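Local atomic coordinates of MccB protein (Escherichia coli, PDB entry 6OM4), a protein that catalyses the ATP-dependent attachment of AMP to the C-terminal end of the peptide MccA in microcin C7 biosynthesis, forming a phosphoramidate. Residues A[99-113]-A[305-317]. Sequence-based numbering, arbitrary orientation.
Sequences YQSYGANPVLVQDKL and DVIKFIGKYSEPL
Tyr102 and Tyr313 share a water that donates to both backbone carbonyls, its oxygen 2.6 Å from Tyr313 O and 3.1 Å from Tyr102 O. No direct hydrogen bond crosses between the segments; two waters bridge them, and the remaining contacts are van der Waals, inside the Rossmann-type ThiF (E1-like) domain, where the end of helix 292-311 meets the turn between helices 93-101 and 106-114. That turn begins with a Schellman motif, with Gly103 as its C-prime residue, and Asn105 N-caps the next helix.

Tyr313 is the hub of an aromatic cluster. Its chi1 of 64° tucks CG in over the backbone, flanked by N and C, which sends the ring in between Tyr99 and Tyr102. Tyr99 comes over one face, CD1 standing 3.5 Å above the Tyr313 plane, nearer the rim than the centre of the ring; the two planes are turned 58° apart. Tyr102 CD2 meets the rim of the Tyr313 ring almost level with it, while Ser314 CB covers a face of Tyr102. His98 fixes the far end through a hydrogen bond between its NE2 and Tyr313 OH. A second water joins Tyr102 OH to Lys308 NZ.

Beside Tyr313 the axes of segments 106-113 and 305-311 make an angle of 106°, and the CA atoms of Val109 and Gly311 come within 4.8 Å. Val109 divides its branches: CG1 lies over the centre of the Tyr99 ring, and CG2 reaches Gly311 O and Tyr313 CB. Further along, Leu113 CD2 packs 3.6 Å from Ile310 CG2, the same methyl that rests 3.5 Å from Lys112 O.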
loop_
_atom_site.group_PDB
_atom_site.type_symbol
_atom_site.label_atom_id
_atom_site.label_comp_id
_atom_site.label_asym_id
_atom_site.label_seq_id
_atom_site.Cartn_x
_atom_site.Cartn_y
_atom_site.Cartn_z
ATOM N N TYR A 99 2.343 -4.275 -12.690
ATOM C CA TYR A 99 0.892 -4.301 -13.079
ATOM C C TYR A 99 0.627 -5.455 -14.071
ATOM O O TYR A 99 -0.394 -6.148 -13.970
ATOM C CB TYR A 99 0.396 -2.944 -13.603
ATOM C CG TYR A 99 0.752 -1.741 -12.748
ATOM C CD1 TYR A 99 0.680 -1.791 -11.359
ATOM C CD2 TYR A 99 1.190 -0.536 -13.301
ATOM C CE1 TYR A 99 0.988 -0.695 -10.562
ATOM C CE2 TYR A 99 1.532 0.553 -12.503
ATOM C CZ TYR A 99 1.474 0.468 -11.124
ATOM O OH TYR A 99 1.867 1.541 -10.344
ATOM N N GLN A 100 1.531 -5.664 -15.025
ATOM C CA GLN A 100 1.390 -6.710 -16.062
ATOM C C GLN A 100 1.309 -8.067 -15.383
ATOM O O GLN A 100 0.515 -8.899 -15.781
ATOM C CB GLN A 100 2.584 -6.777 -17.014
ATOM C CG GLN A 100 2.695 -5.621 -17.993
ATOM C CD GLN A 100 3.892 -5.670 -18.909
ATOM O OE1 GLN A 100 3.934 -5.014 -19.980
ATOM N NE2 GLN A 100 4.929 -6.333 -18.458
ATOM N N SER A 101 2.110 -8.238 -14.323
ATOM C CA SER A 101 2.205 -9.507 -13.637
ATOM C C SER A 101 0.909 -9.887 -12.916
ATOM O O SER A 101 0.782 -11.070 -12.556
ATOM C CB SER A 101 3.384 -9.550 -12.698
ATOM O OG SER A 101 3.133 -8.870 -11.466
ATOM N N TYR A 102 -0.039 -8.960 -12.763
ATOM C CA TYR A 102 -1.380 -9.255 -12.229
ATOM C C TYR A 102 -2.448 -9.379 -13.329
ATOM O O TYR A 102 -3.613 -9.463 -12.981
ATOM C CB TYR A 102 -1.776 -8.185 -11.217
ATOM C CG TYR A 102 -1.020 -8.387 -9.936
ATOM C CD1 TYR A 102 -1.459 -9.301 -8.982
ATOM C CD2 TYR A 102 0.208 -7.792 -9.747
ATOM C CE1 TYR A 102 -0.723 -9.548 -7.837
ATOM C CE2 TYR A 102 0.968 -8.050 -8.613
ATOM C CZ TYR A 102 0.506 -8.931 -7.654
ATOM O OH TYR A 102 1.260 -9.135 -6.522
ATOM N N GLY A 103 -2.064 -9.332 -14.608
ATOM C CA GLY A 103 -3.002 -9.461 -15.715
ATOM C C GLY A 103 -3.646 -8.136 -16.075
ATOM O O GLY A 103 -4.645 -8.106 -16.820
ATOM N N ALA A 104 -3.012 -7.029 -15.647
ATOM C CA ALA A 104 -3.543 -5.677 -15.875
ATOM C C ALA A 104 -2.896 -5.037 -17.111
ATOM O O ALA A 104 -1.804 -5.375 -17.510
ATOM C CB ALA A 104 -3.364 -4.812 -14.649
ATOM N N ASN A 105 -3.627 -4.113 -17.742
ATOM C CA ASN A 105 -3.058 -3.183 -18.735
ATOM C C ASN A 105 -2.360 -2.056 -17.986
ATOM O O ASN A 105 -3.024 -1.257 -17.346
ATOM C CB ASN A 105 -4.145 -2.608 -19.658
ATOM C CG ASN A 105 -3.606 -1.682 -20.716
ATOM O OD1 ASN A 105 -2.521 -1.099 -20.590
ATOM N ND2 ASN A 105 -4.395 -1.521 -21.781
ATOM N N PRO A 106 -1.006 -1.985 -17.998
ATOM C CA PRO A 106 -0.270 -1.049 -17.159
ATOM C C PRO A 106 -0.576 0.429 -17.476
ATOM O O PRO A 106 -0.554 1.290 -16.572
ATOM C CB PRO A 106 1.199 -1.401 -17.445
ATOM C CG PRO A 106 1.182 -2.014 -18.816
ATOM C CD PRO A 106 -0.121 -2.779 -18.878
ATOM N N VAL A 107 -0.898 0.724 -18.739
ATOM C CA VAL A 107 -1.212 2.126 -19.104
ATOM C C VAL A 107 -2.528 2.558 -18.438
ATOM O O VAL A 107 -2.657 3.758 -18.065
ATOM C CB VAL A 107 -1.222 2.362 -20.628
ATOM C CG1 VAL A 107 -1.608 3.790 -20.995
ATOM C CG2 VAL A 107 0.112 2.005 -21.268
ATOM N N LEU A 108 -3.523 1.658 -18.308
ATOM C CA LEU A 108 -4.798 2.047 -17.654
ATOM C C LEU A 108 -4.623 2.208 -16.135
ATOM O O LEU A 108 -5.184 3.096 -15.547
ATOM C CB LEU A 108 -5.904 1.050 -17.981
ATOM C CG LEU A 108 -6.125 0.839 -19.475
ATOM C CD1 LEU A 108 -7.249 -0.172 -19.712
ATOM C CD2 LEU A 108 -6.461 2.154 -20.156
ATOM N N VAL A 109 -3.805 1.359 -15.507
ATOM C CA VAL A 109 -3.473 1.589 -14.116
ATOM C C VAL A 109 -2.807 2.956 -13.941
ATOM O O VAL A 109 -3.137 3.729 -12.999
ATOM C CB VAL A 109 -2.567 0.479 -13.565
ATOM C CG1 VAL A 109 -2.117 0.850 -12.163
ATOM C CG2 VAL A 109 -3.256 -0.874 -13.620
ATOM N N GLN A 110 -1.812 3.247 -14.775
ATOM C CA GLN A 110 -1.030 4.470 -14.626
ATOM C C GLN A 110 -1.961 5.680 -14.761
ATOM O O GLN A 110 -1.823 6.657 -14.044
ATOM C CB GLN A 110 0.140 4.536 -15.611
ATOM C CG GLN A 110 1.145 5.640 -15.313
ATOM C CD GLN A 110 1.868 5.455 -13.998
ATOM O OE1 GLN A 110 1.999 6.383 -13.184
ATOM N NE2 GLN A 110 2.321 4.241 -13.773
ATOM N N ASP A 111 -2.950 5.578 -15.659
ATOM C CA ASP A 111 -3.891 6.643 -15.908
ATOM C C ASP A 111 -4.744 6.903 -14.659
ATOM O O ASP A 111 -5.024 8.044 -14.304
ATOM C CB ASP A 111 -4.772 6.275 -17.105
ATOM C CG ASP A 111 -5.836 7.283 -17.459
ATOM O OD1 ASP A 111 -5.455 8.381 -17.946
ATOM O OD2 ASP A 111 -7.026 6.961 -17.232
ATOM N N LYS A 112 -5.129 5.846 -13.945
ATOM C CA LYS A 112 -5.884 6.011 -12.721
ATOM C C LYS A 112 -5.033 6.694 -11.643
ATOM O O LYS A 112 -5.533 7.523 -10.908
ATOM C CB LYS A 112 -6.451 4.683 -12.234
ATOM C CG LYS A 112 -7.536 4.125 -13.121
ATOM C CD LYS A 112 -7.870 2.707 -12.884
ATOM C CE LYS A 112 -8.791 2.174 -13.970
ATOM N NZ LYS A 112 -9.494 0.982 -13.464
ATOM N N LEU A 113 -3.734 6.358 -11.580
ATOM C CA LEU A 113 -2.873 6.990 -10.580
ATOM C C LEU A 113 -2.715 8.471 -10.920
ATOM O O LEU A 113 -2.805 9.299 -10.035
ATOM C CB LEU A 113 -1.507 6.305 -10.522
ATOM C CG LEU A 113 -1.535 4.827 -10.114
ATOM C CD1 LEU A 113 -0.143 4.227 -10.277
ATOM C CD2 LEU A 113 -2.053 4.577 -8.713
ATOM N N ASP A 305 -1.251 -0.541 -0.547
ATOM C CA ASP A 305 -2.723 -0.553 -0.530
ATOM C C ASP A 305 -3.331 0.691 -1.194
ATOM O O ASP A 305 -4.309 0.535 -1.894
ATOM C CB ASP A 305 -3.232 -0.808 0.883
ATOM C CG ASP A 305 -3.248 -2.305 1.218
ATOM O OD1 ASP A 305 -2.759 -3.165 0.380
ATOM O OD2 ASP A 305 -3.759 -2.620 2.301
ATOM N N VAL A 306 -2.737 1.879 -1.056
ATOM C CA VAL A 306 -3.206 3.080 -1.779
ATOM C C VAL A 306 -3.113 2.887 -3.303
ATOM O O VAL A 306 -4.104 3.129 -4.064
ATOM C CB VAL A 306 -2.429 4.327 -1.336
ATOM C CG1 VAL A 306 -2.724 5.515 -2.235
ATOM C CG2 VAL A 306 -2.704 4.639 0.114
ATOM N N ILE A 307 -1.957 2.400 -3.772
ATOM C CA ILE A 307 -1.736 2.165 -5.210
ATOM C C ILE A 307 -2.735 1.127 -5.718
ATOM O O ILE A 307 -3.329 1.300 -6.781
ATOM C CB ILE A 307 -0.258 1.803 -5.490
ATOM C CG1 ILE A 307 0.622 3.028 -5.227
ATOM C CG2 ILE A 307 -0.068 1.258 -6.882
ATOM C CD1 ILE A 307 2.088 2.726 -5.134
ATOM N N LYS A 308 -2.979 0.061 -4.955
ATOM C CA LYS A 308 -3.956 -0.962 -5.396
ATOM C C LYS A 308 -5.380 -0.418 -5.342
ATOM O O LYS A 308 -6.167 -0.747 -6.199
ATOM C CB LYS A 308 -3.832 -2.242 -4.573
ATOM C CG LYS A 308 -2.528 -2.964 -4.844
ATOM C CD LYS A 308 -2.180 -4.087 -3.898
ATOM C CE LYS A 308 -0.924 -4.787 -4.401
ATOM N NZ LYS A 308 -0.447 -5.827 -3.463
ATOM N N PHE A 309 -5.697 0.365 -4.308
ATOM C CA PHE A 309 -7.058 0.879 -4.165
ATOM C C PHE A 309 -7.382 1.749 -5.393
ATOM O O PHE A 309 -8.509 1.748 -5.919
ATOM C CB PHE A 309 -7.175 1.671 -2.856
ATOM C CG PHE A 309 -8.481 2.396 -2.676
ATOM C CD1 PHE A 309 -9.635 1.668 -2.441
ATOM C CD2 PHE A 309 -8.583 3.761 -2.842
ATOM C CE1 PHE A 309 -10.854 2.309 -2.287
ATOM C CE2 PHE A 309 -9.813 4.399 -2.695
ATOM C CZ PHE A 309 -10.940 3.673 -2.426
ATOM N N ILE A 310 -6.457 2.613 -5.751
ATOM C CA ILE A 310 -6.635 3.541 -6.878
ATOM C C ILE A 310 -6.493 2.791 -8.207
ATOM O O ILE A 310 -7.251 3.070 -9.174
ATOM C CB ILE A 310 -5.626 4.696 -6.808
ATOM C CG1 ILE A 310 -5.910 5.593 -5.597
ATOM C CG2 ILE A 310 -5.543 5.435 -8.139
ATOM C CD1 ILE A 310 -4.801 6.543 -5.295
ATOM N N GLY A 311 -5.489 1.896 -8.293
ATOM C CA GLY A 311 -5.135 1.296 -9.598
ATOM C C GLY A 311 -6.024 0.135 -10.020
ATOM O O GLY A 311 -6.066 -0.211 -11.233
ATOM N N LYS A 312 -6.648 -0.525 -9.039
ATOM C CA LYS A 312 -7.734 -1.533 -9.228
ATOM C C LYS A 312 -7.231 -2.849 -9.850
ATOM O O LYS A 312 -8.040 -3.635 -10.254
ATOM C CB LYS A 312 -8.901 -0.956 -10.057
ATOM C CG LYS A 312 -9.634 0.217 -9.426
ATOM C CD LYS A 312 -10.205 -0.066 -8.058
ATOM C CE LYS A 312 -10.837 1.155 -7.408
ATOM N NZ LYS A 312 -12.298 1.248 -7.651
ATOM N N TYR A 313 -5.925 -3.130 -9.813
ATOM C CA TYR A 313 -5.345 -4.279 -10.514
ATOM C C TYR A 313 -5.217 -5.483 -9.573
ATOM O O TYR A 313 -5.063 -6.639 -10.023
ATOM C CB TYR A 313 -4.001 -3.902 -11.111
ATOM C CG TYR A 313 -2.940 -3.552 -10.106
ATOM C CD1 TYR A 313 -2.094 -4.514 -9.570
ATOM C CD2 TYR A 313 -2.775 -2.243 -9.705
ATOM C CE1 TYR A 313 -1.104 -4.174 -8.669
ATOM C CE2 TYR A 313 -1.807 -1.893 -8.780
ATOM C CZ TYR A 313 -0.984 -2.868 -8.254
ATOM O OH TYR A 313 -0.011 -2.482 -7.380
ATOM N N SER A 314 -5.320 -5.219 -8.266
ATOM C CA SER A 314 -5.178 -6.253 -7.222
ATOM C C SER A 314 -5.814 -5.719 -5.943
ATOM O O SER A 314 -5.877 -4.530 -5.761
ATOM C CB SER A 314 -3.741 -6.614 -7.017
ATOM O OG SER A 314 -3.623 -7.690 -6.087
ATOM N N GLU A 315 -6.335 -6.604 -5.093
ATOM C CA GLU A 315 -7.109 -6.155 -3.924
ATOM C C GLU A 315 -6.152 -5.708 -2.814
ATOM O O GLU A 315 -5.237 -6.454 -2.432
ATOM C CB GLU A 315 -8.128 -7.211 -3.473
ATOM C CG GLU A 315 -9.515 -6.970 -4.075
ATOM C CD GLU A 315 -10.561 -8.062 -3.857
ATOM O OE1 GLU A 315 -10.236 -9.259 -4.081
ATOM O OE2 GLU A 315 -11.712 -7.723 -3.463
ATOM N N PRO A 316 -6.383 -4.523 -2.208
ATOM C CA PRO A 316 -5.596 -4.099 -1.036
ATOM C C PRO A 316 -5.674 -5.143 0.089
ATOM O O PRO A 316 -6.731 -5.692 0.365
ATOM C CB PRO A 316 -6.228 -2.770 -0.627
ATOM C CG PRO A 316 -7.011 -2.303 -1.813
ATOM C CD PRO A 316 -7.425 -3.545 -2.569
ATOM N N LEU A 317 -4.562 -5.354 0.798
ATOM C CA LEU A 317 -4.526 -6.325 1.882
ATOM C C LEU A 317 -5.391 -5.889 3.074
ATOM O O LEU A 317 -5.931 -6.781 3.779
ATOM C CB LEU A 317 -3.079 -6.493 2.330
ATOM C CG LEU A 317 -2.299 -7.697 1.815
ATOM C CD1 LEU A 317 -2.764 -8.223 0.476
ATOM C CD2 LEU A 317 -0.804 -7.421 1.832
HETATM O O HOH W 1 1.689 -7.014 -4.886
HETATM O O HOH W 2 -5.377 -6.980 -12.627
#